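Local coordinates for WbbM protein (Klebsiella pneumoniae, PDB 6U4B) that is a bifunctional glycosyltransferase that polymerises O-antigen, with a family 8 transferase region that binds magnesium, at residues D209-N214 with L261-I266; N295-S300 with N359-F364; K329-D334 with K412-E417. All blocks are in the same frame, centred on the assembly; numbering follows the deposited sequence.

Interaction 1. Residues D209-N214 with L261-I266; sequences DGYYTN and LFNIYI
The backbone N-H of Tyr-211 ends on OD1 of Asn-263 at 2.6 Å, and the bond is nearly straight (161°), using a lone pair in the plane of the amide. The same amide also donates, from ND2 to the carbonyl O of Tyr-211 at 2.8 Å. This second donor keeps the acceptor close to the plane of the Asn-263 amide, yet stands well above the plane of the backbone carbonyl. ND2 also reaches Glu-259 O, one turn back in the helix, so both ends of a buried amide are satisfied and its rotation is fixed. With CG anti to its carbonyl carbon (chi1 -73°), Asn-263 extends from the helix to straddle Tyr-211. Gly-210 passes close by, its CA 3.4 Å from OD1 of Asn-263. The Tyr-211 ring runs almost parallel to the amide plane, 14° apart, with CD1 loosely against Ile-266 CD1; its hydroxyl bonds Glu-279. Ile-266 CD1 also lies over a face of the Phe-262 ring, and CD2 of Phe-262 comes within 4.1 Å of Thr-213 O. Asn-263 thus pairs with one residue's N-H and C=O much as a neighbouring strand would, tying the chain just after strand 209-210 to helix 253-272 within the DUF4422 region.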
# COMPACT_ATOMS: atom_id res chain seq x y z
N ASP A 209 56.29 -22.67 26.56
CA ASP A 209 55.86 -23.01 25.21
C ASP A 209 54.50 -23.67 25.27
O ASP A 209 54.01 -24.04 26.34
CB ASP A 209 56.90 -23.90 24.51
CG ASP A 209 57.12 -25.22 25.22
OD1 ASP A 209 57.82 -26.09 24.66
OD2 ASP A 209 56.59 -25.40 26.34
N GLY A 210 53.88 -23.82 24.10
CA GLY A 210 52.57 -24.43 24.02
C GLY A 210 52.02 -24.31 22.62
O GLY A 210 52.60 -23.65 21.75
N TYR A 211 50.87 -24.95 22.42
CA TYR A 211 50.21 -24.96 21.12
C TYR A 211 49.28 -23.76 21.05
O TYR A 211 48.15 -23.80 21.55
CB TYR A 211 49.45 -26.27 20.92
CG TYR A 211 50.31 -27.50 21.08
CD1 TYR A 211 50.26 -28.25 22.25
CD2 TYR A 211 51.16 -27.92 20.06
CE1 TYR A 211 51.04 -29.39 22.40
CE2 TYR A 211 51.94 -29.05 20.20
CZ TYR A 211 51.88 -29.78 21.37
OH TYR A 211 52.65 -30.91 21.52
N TYR A 212 49.75 -22.68 20.42
CA TYR A 212 48.95 -21.47 20.25
C TYR A 212 48.21 -21.58 18.92
O TYR A 212 48.61 -21.02 17.89
CB TYR A 212 49.83 -20.23 20.34
CG TYR A 212 50.20 -19.91 21.77
CD1 TYR A 212 51.28 -20.54 22.38
CD2 TYR A 212 49.47 -19.00 22.51
CE1 TYR A 212 51.61 -20.26 23.69
CE2 TYR A 212 49.79 -18.71 23.82
CZ TYR A 212 50.87 -19.35 24.41
OH TYR A 212 51.19 -19.06 25.71
N THR A 213 47.11 -22.32 18.95
CA THR A 213 46.41 -22.70 17.74
C THR A 213 45.02 -23.19 18.11
O THR A 213 44.75 -23.54 19.27
CB THR A 213 47.16 -23.79 16.98
OG1 THR A 213 46.53 -24.02 15.71
CG2 THR A 213 47.17 -25.08 17.78
N ASN A 214 44.14 -23.21 17.11
CA ASN A 214 42.88 -23.94 17.16
C ASN A 214 42.82 -24.96 16.03
O ASN A 214 41.73 -25.42 15.66
CB ASN A 214 41.69 -22.98 17.10
CG ASN A 214 41.87 -21.90 16.05
OD1 ASN A 214 42.99 -21.53 15.73
ND2 ASN A 214 40.77 -21.40 15.53
N LEU A 261 43.21 -23.00 27.22
CA LEU A 261 42.51 -24.16 27.77
C LEU A 261 42.83 -25.42 26.98
O LEU A 261 42.90 -26.52 27.56
CB LEU A 261 41.00 -23.89 27.78
CG LEU A 261 40.53 -22.74 28.68
CD1 LEU A 261 39.04 -22.49 28.49
CD2 LEU A 261 40.84 -23.04 30.13
N PHE A 262 43.01 -25.28 25.67
CA PHE A 262 43.41 -26.41 24.83
C PHE A 262 44.69 -27.05 25.36
O PHE A 262 44.79 -28.28 25.46
CB PHE A 262 43.59 -25.91 23.39
CG PHE A 262 43.86 -27.00 22.39
CD1 PHE A 262 43.00 -28.08 22.27
CD2 PHE A 262 44.95 -26.93 21.54
CE1 PHE A 262 43.23 -29.08 21.34
CE2 PHE A 262 45.19 -27.92 20.60
CZ PHE A 262 44.33 -28.99 20.50
N ASN A 263 45.67 -26.23 25.73
CA ASN A 263 46.93 -26.74 26.27
C ASN A 263 46.72 -27.37 27.65
O ASN A 263 47.28 -28.43 27.94
CB ASN A 263 47.96 -25.62 26.35
CG ASN A 263 48.50 -25.23 24.99
OD1 ASN A 263 49.52 -25.76 24.54
ND2 ASN A 263 47.81 -24.31 24.33
N ILE A 264 45.95 -26.71 28.51
CA ILE A 264 45.68 -27.26 29.84
C ILE A 264 45.03 -28.63 29.73
O ILE A 264 45.36 -29.56 30.48
CB ILE A 264 44.81 -26.28 30.65
CG1 ILE A 264 45.58 -24.98 30.92
CG2 ILE A 264 44.33 -26.92 31.95
CD1 ILE A 264 44.73 -23.89 31.54
N TYR A 265 44.11 -28.79 28.77
CA TYR A 265 43.43 -30.07 28.59
C TYR A 265 44.39 -31.15 28.11
O TYR A 265 44.36 -32.28 28.61
CB TYR A 265 42.27 -29.91 27.62
CG TYR A 265 41.56 -31.20 27.29
CD1 TYR A 265 40.56 -31.70 28.12
CD2 TYR A 265 41.88 -31.93 26.15
CE1 TYR A 265 39.91 -32.88 27.83
CE2 TYR A 265 41.23 -33.11 25.85
CZ TYR A 265 40.25 -33.58 26.69
OH TYR A 265 39.60 -34.76 26.38
N ILE A 266 45.25 -30.82 27.14
CA ILE A 266 46.19 -31.81 26.62
C ILE A 266 47.19 -32.23 27.68
O ILE A 266 47.49 -33.42 27.84
CB ILE A 266 46.90 -31.26 25.36
CG1 ILE A 266 45.92 -31.17 24.19
CG2 ILE A 266 48.09 -32.14 24.99
CD1 ILE A 266 46.53 -30.62 22.93

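Interaction 2. Residues N295-S300 with N359-F364; sequences NPVFDS and NVSLRF
Arg-363 leaves its strand with CB directed at the loop carrying Val-297, and its chain then runs past that valine in the opposite sense. CD comes within 3.9 Å of Val-297 CG1; the chain bends there (chi3 -66°), bringing NE to 3.6 Å from the same methyl and laying one face of the guanidinium against it, with Val-297 CG1 3.3 Å above the plane, over the centre. At the tip, NH1 donates to the backbone O of Asn-295 at 2.9 Å, nearly in line with the C=O bond, while NH2 adds a weak bond to that oxygen. NH2 also forms a salt bridge with Asp-334, so the group is pinned from two directions. Two residues earlier in the strand, Ser-361 CB rests against both Val-297 CG2 and the Phe-298 ring, meeting CE2 of Phe-298 at 3.8 Å. The Phe-298 ring reaches on to Asn-359 O. The loop thus lies along one face of strand 360-366, running roughly antiparallel to its direction. On the other face of the strand, Leu-362 and Phe-364 pack on helix 344-352, which links this strand to its parallel neighbour 333-340 in a beta-alpha-beta crossover.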
# COMPACT_ATOMS: atom_id res chain seq x y z
N ASN A 295 25.02 -23.39 -5.20
CA ASN A 295 24.15 -24.52 -5.46
C ASN A 295 22.69 -24.07 -5.53
O ASN A 295 22.30 -23.10 -4.86
CB ASN A 295 24.30 -25.59 -4.38
CG ASN A 295 25.53 -26.45 -4.59
OD1 ASN A 295 26.66 -26.00 -4.39
ND2 ASN A 295 25.32 -27.70 -5.00
N PRO A 296 21.88 -24.74 -6.34
CA PRO A 296 20.45 -24.43 -6.37
C PRO A 296 19.81 -24.63 -5.01
O PRO A 296 20.20 -25.52 -4.25
CB PRO A 296 19.89 -25.41 -7.41
CG PRO A 296 21.07 -25.78 -8.26
CD PRO A 296 22.25 -25.77 -7.33
N VAL A 297 18.83 -23.79 -4.70
CA VAL A 297 18.11 -23.89 -3.43
C VAL A 297 16.79 -24.64 -3.56
O VAL A 297 16.28 -25.16 -2.56
CB VAL A 297 17.88 -22.49 -2.81
CG1 VAL A 297 19.19 -21.94 -2.28
CG2 VAL A 297 17.29 -21.55 -3.84
N PHE A 298 16.21 -24.70 -4.76
CA PHE A 298 15.07 -25.56 -5.05
C PHE A 298 15.51 -26.68 -5.98
O PHE A 298 16.53 -26.58 -6.66
CB PHE A 298 13.93 -24.77 -5.69
CG PHE A 298 13.53 -23.53 -4.95
CD1 PHE A 298 12.55 -23.58 -3.97
CD2 PHE A 298 14.12 -22.31 -5.24
CE1 PHE A 298 12.18 -22.43 -3.29
CE2 PHE A 298 13.76 -21.17 -4.56
CZ PHE A 298 12.79 -21.23 -3.59
N ASP A 299 14.71 -27.75 -6.01
CA ASP A 299 14.95 -28.79 -7.00
C ASP A 299 14.68 -28.29 -8.41
O ASP A 299 15.39 -28.68 -9.35
CB ASP A 299 14.09 -30.02 -6.70
CG ASP A 299 14.25 -31.11 -7.74
OD1 ASP A 299 15.26 -31.83 -7.69
OD2 ASP A 299 13.36 -31.23 -8.61
N SER A 300 13.67 -27.44 -8.58
CA SER A 300 13.39 -26.82 -9.87
C SER A 300 12.91 -25.40 -9.61
O SER A 300 11.98 -25.19 -8.83
CB SER A 300 12.32 -27.61 -10.64
OG SER A 300 11.07 -27.53 -9.99
N ASN A 359 8.17 -19.26 -2.30
CA ASN A 359 8.62 -19.71 -3.61
C ASN A 359 9.65 -18.77 -4.22
O ASN A 359 10.02 -18.96 -5.39
CB ASN A 359 7.43 -19.86 -4.56
CG ASN A 359 6.73 -18.54 -4.83
OD1 ASN A 359 6.61 -17.69 -3.94
ND2 ASN A 359 6.27 -18.35 -6.06
N VAL A 360 10.12 -17.77 -3.48
CA VAL A 360 11.10 -16.81 -3.96
C VAL A 360 12.26 -16.77 -2.97
O VAL A 360 12.07 -16.39 -1.81
CB VAL A 360 10.50 -15.41 -4.14
CG1 VAL A 360 11.56 -14.44 -4.66
CG2 VAL A 360 9.30 -15.45 -5.08
N SER A 361 13.45 -17.15 -3.43
CA SER A 361 14.66 -17.06 -2.63
C SER A 361 15.53 -15.92 -3.13
O SER A 361 15.57 -15.62 -4.33
CB SER A 361 15.45 -18.36 -2.67
OG SER A 361 16.71 -18.21 -2.03
N LEU A 362 16.23 -15.27 -2.20
CA LEU A 362 17.16 -14.19 -2.52
C LEU A 362 18.46 -14.45 -1.77
O LEU A 362 18.45 -14.56 -0.53
CB LEU A 362 16.58 -12.83 -2.15
CG LEU A 362 17.04 -11.57 -2.90
CD1 LEU A 362 17.40 -10.46 -1.92
CD2 LEU A 362 18.20 -11.83 -3.86
N ARG A 363 19.56 -14.53 -2.50
CA ARG A 363 20.88 -14.70 -1.90
C ARG A 363 21.84 -13.69 -2.51
O ARG A 363 21.62 -13.18 -3.61
CB ARG A 363 21.42 -16.13 -2.11
CG ARG A 363 20.61 -17.21 -1.41
CD ARG A 363 21.12 -18.59 -1.79
NE ARG A 363 20.90 -18.90 -3.20
CZ ARG A 363 21.47 -19.92 -3.84
NH1 ARG A 363 22.32 -20.72 -3.21
NH2 ARG A 363 21.21 -20.12 -5.12
N PHE A 364 22.90 -13.39 -1.77
CA PHE A 364 23.90 -12.42 -2.18
C PHE A 364 25.26 -13.10 -2.31
O PHE A 364 25.60 -13.97 -1.51
CB PHE A 364 24.01 -11.26 -1.19
CG PHE A 364 22.80 -10.38 -1.16
CD1 PHE A 364 22.66 -9.34 -2.07
CD2 PHE A 364 21.80 -10.57 -0.22
CE1 PHE A 364 21.54 -8.53 -2.05
CE2 PHE A 364 20.68 -9.76 -0.19
CZ PHE A 364 20.55 -8.73 -1.10

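Interaction 3. Residues K329-D334 with K412-E417; sequences KNKNYD and KADLGE
The ring of Tyr-333 and the carboxylate of Asp-414 meet with their planes 53° apart. OD1 of Asp-414 lies at the edge of the ring, in its plane, where the Tyr-333 hydroxyl OH donates to it over a very short 2.5 Å. The carboxylate, for its part, is approached out of its plane by two nitrogens: Gly-416 N rises steeply over OD1 (69° out of the plane), and Lys-331 NZ comes to OD2 at a gentler tilt. The Lys-331 bond, 2.9 Å from NZ to OD2 of Asp-414, is a salt bridge. Because the lysine chain is extended beyond CG, its CD and CE also run alongside OD2. Three donors therefore share the two oxygens, and the lysine probably helps to keep Asp-414 ionised. The tyrosine hydroxyl is held as well by the backbone N of Asp-328, which fixes the ring's outer end. A water bridges the same corner, donating to Gly-416 O at 2.6 Å and receiving a weak bond from Lys-331 NZ. Leu-415, inside the turn, packs on Val-304 of strand 302-309, the parallel neighbour of strand 333-340. The bond from Gly-416 N to Asp-414 OD1, 2.8 Å, makes an Asx turn, which holds the carboxylate in place to tie the loop after strand 409-411 to Tyr-333 at the start of strand 333-340 and to Lys-331 just before it.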
# COMPACT_ATOMS: atom_id res chain seq x y z
N LYS A 329 2.61 -18.66 -9.08
CA LYS A 329 2.49 -19.26 -7.75
C LYS A 329 2.99 -20.70 -7.75
O LYS A 329 3.47 -21.19 -6.72
CB LYS A 329 1.04 -19.20 -7.26
CG LYS A 329 0.06 -20.04 -8.07
CD LYS A 329 -1.33 -20.00 -7.44
CE LYS A 329 -2.35 -20.78 -8.27
NZ LYS A 329 -2.09 -22.24 -8.26
N ASN A 330 2.89 -21.39 -8.89
CA ASN A 330 3.31 -22.78 -9.00
C ASN A 330 4.75 -22.93 -9.47
O ASN A 330 5.16 -24.03 -9.86
CB ASN A 330 2.37 -23.53 -9.95
CG ASN A 330 1.03 -23.84 -9.31
OD1 ASN A 330 0.77 -23.47 -8.17
ND2 ASN A 330 0.16 -24.51 -10.06
N LYS A 331 5.54 -21.85 -9.45
CA LYS A 331 6.95 -21.90 -9.79
C LYS A 331 7.78 -21.38 -8.62
O LYS A 331 7.28 -20.65 -7.76
CB LYS A 331 7.26 -21.08 -11.04
CG LYS A 331 6.64 -21.60 -12.32
CD LYS A 331 7.07 -20.75 -13.51
CE LYS A 331 6.29 -21.11 -14.76
NZ LYS A 331 6.63 -20.21 -15.90
N ASN A 332 9.04 -21.78 -8.60
CA ASN A 332 10.01 -21.28 -7.64
C ASN A 332 10.99 -20.36 -8.34
O ASN A 332 11.26 -20.50 -9.54
CB ASN A 332 10.77 -22.43 -6.97
CG ASN A 332 9.85 -23.36 -6.20
OD1 ASN A 332 8.82 -22.94 -5.67
ND2 ASN A 332 10.21 -24.64 -6.15
N TYR A 333 11.52 -19.39 -7.60
CA TYR A 333 12.39 -18.36 -8.16
C TYR A 333 13.64 -18.24 -7.30
O TYR A 333 13.55 -17.89 -6.12
CB TYR A 333 11.65 -17.03 -8.28
CG TYR A 333 10.50 -17.07 -9.26
CD1 TYR A 333 10.64 -16.55 -10.55
CD2 TYR A 333 9.28 -17.64 -8.91
CE1 TYR A 333 9.59 -16.60 -11.45
CE2 TYR A 333 8.23 -17.70 -9.81
CZ TYR A 333 8.39 -17.17 -11.07
OH TYR A 333 7.34 -17.22 -11.96
N ASP A 334 14.79 -18.51 -7.91
CA ASP A 334 16.09 -18.55 -7.24
C ASP A 334 16.86 -17.31 -7.68
O ASP A 334 17.55 -17.32 -8.70
CB ASP A 334 16.82 -19.85 -7.60
CG ASP A 334 18.17 -20.00 -6.90
OD1 ASP A 334 18.64 -19.05 -6.23
OD2 ASP A 334 18.77 -21.09 -7.03
N LYS A 412 7.31 -6.98 -16.58
CA LYS A 412 5.85 -6.95 -16.63
C LYS A 412 5.27 -8.33 -16.85
O LYS A 412 4.08 -8.45 -17.18
CB LYS A 412 5.37 -5.99 -17.72
CG LYS A 412 6.01 -4.61 -17.67
CD LYS A 412 5.40 -3.74 -16.59
CE LYS A 412 3.96 -3.39 -16.92
NZ LYS A 412 3.40 -2.40 -15.96
N ALA A 413 6.07 -9.38 -16.70
CA ALA A 413 5.63 -10.73 -17.00
C ALA A 413 6.46 -11.72 -16.20
O ALA A 413 7.48 -11.37 -15.59
CB ALA A 413 5.74 -11.03 -18.50
N ASP A 414 6.01 -12.97 -16.20
CA ASP A 414 6.73 -14.05 -15.53
C ASP A 414 8.06 -14.30 -16.24
O ASP A 414 8.07 -14.64 -17.43
CB ASP A 414 5.87 -15.31 -15.51
CG ASP A 414 6.54 -16.49 -14.84
OD1 ASP A 414 7.62 -16.31 -14.22
OD2 ASP A 414 5.99 -17.60 -14.92
N LEU A 415 9.17 -14.12 -15.52
CA LEU A 415 10.47 -14.42 -16.10
C LEU A 415 10.64 -15.90 -16.42
O LEU A 415 11.53 -16.26 -17.19
CB LEU A 415 11.59 -13.97 -15.16
CG LEU A 415 12.13 -12.54 -15.31
CD1 LEU A 415 13.24 -12.28 -14.30
CD2 LEU A 415 12.64 -12.32 -16.73
N GLY A 416 9.79 -16.75 -15.86
CA GLY A 416 9.90 -18.19 -16.06
C GLY A 416 9.68 -18.65 -17.49
O GLY A 416 10.19 -19.71 -17.86
N GLU A 417 8.93 -17.88 -18.28
CA GLU A 417 8.70 -18.31 -19.66
C GLU A 417 9.93 -18.13 -20.54
O GLU A 417 10.00 -18.74 -21.62
CB GLU A 417 7.50 -17.58 -20.26
CG GLU A 417 7.49 -16.07 -20.10
CD GLU A 417 6.14 -15.46 -20.43
OE1 GLU A 417 5.98 -14.92 -21.55
OE2 GLU A 417 5.22 -15.53 -19.58
O HOH W 1 9.59 -21.60 -16.19

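How the interactions relate
Interaction 1 is wholly buried and stands apart, its centre about 42 Å from that of interaction 2 and about 54 Å from that of interaction 3; it relies on neutral amide bonds. Interactions 2 and 3, at the surface and partly buried respectively, bring in charged groups, an arginine on a carbonyl and a lysine on a carboxylate. Their centres lie about 12 Å apart and they share one sheet, since strands 360-366 and 333-340 are neighbours. Probable backbone bonds join Tyr-333 to Asn-359 and Ser-361, and Phe-298 packs on Asn-332. Their segments alternate along the chain.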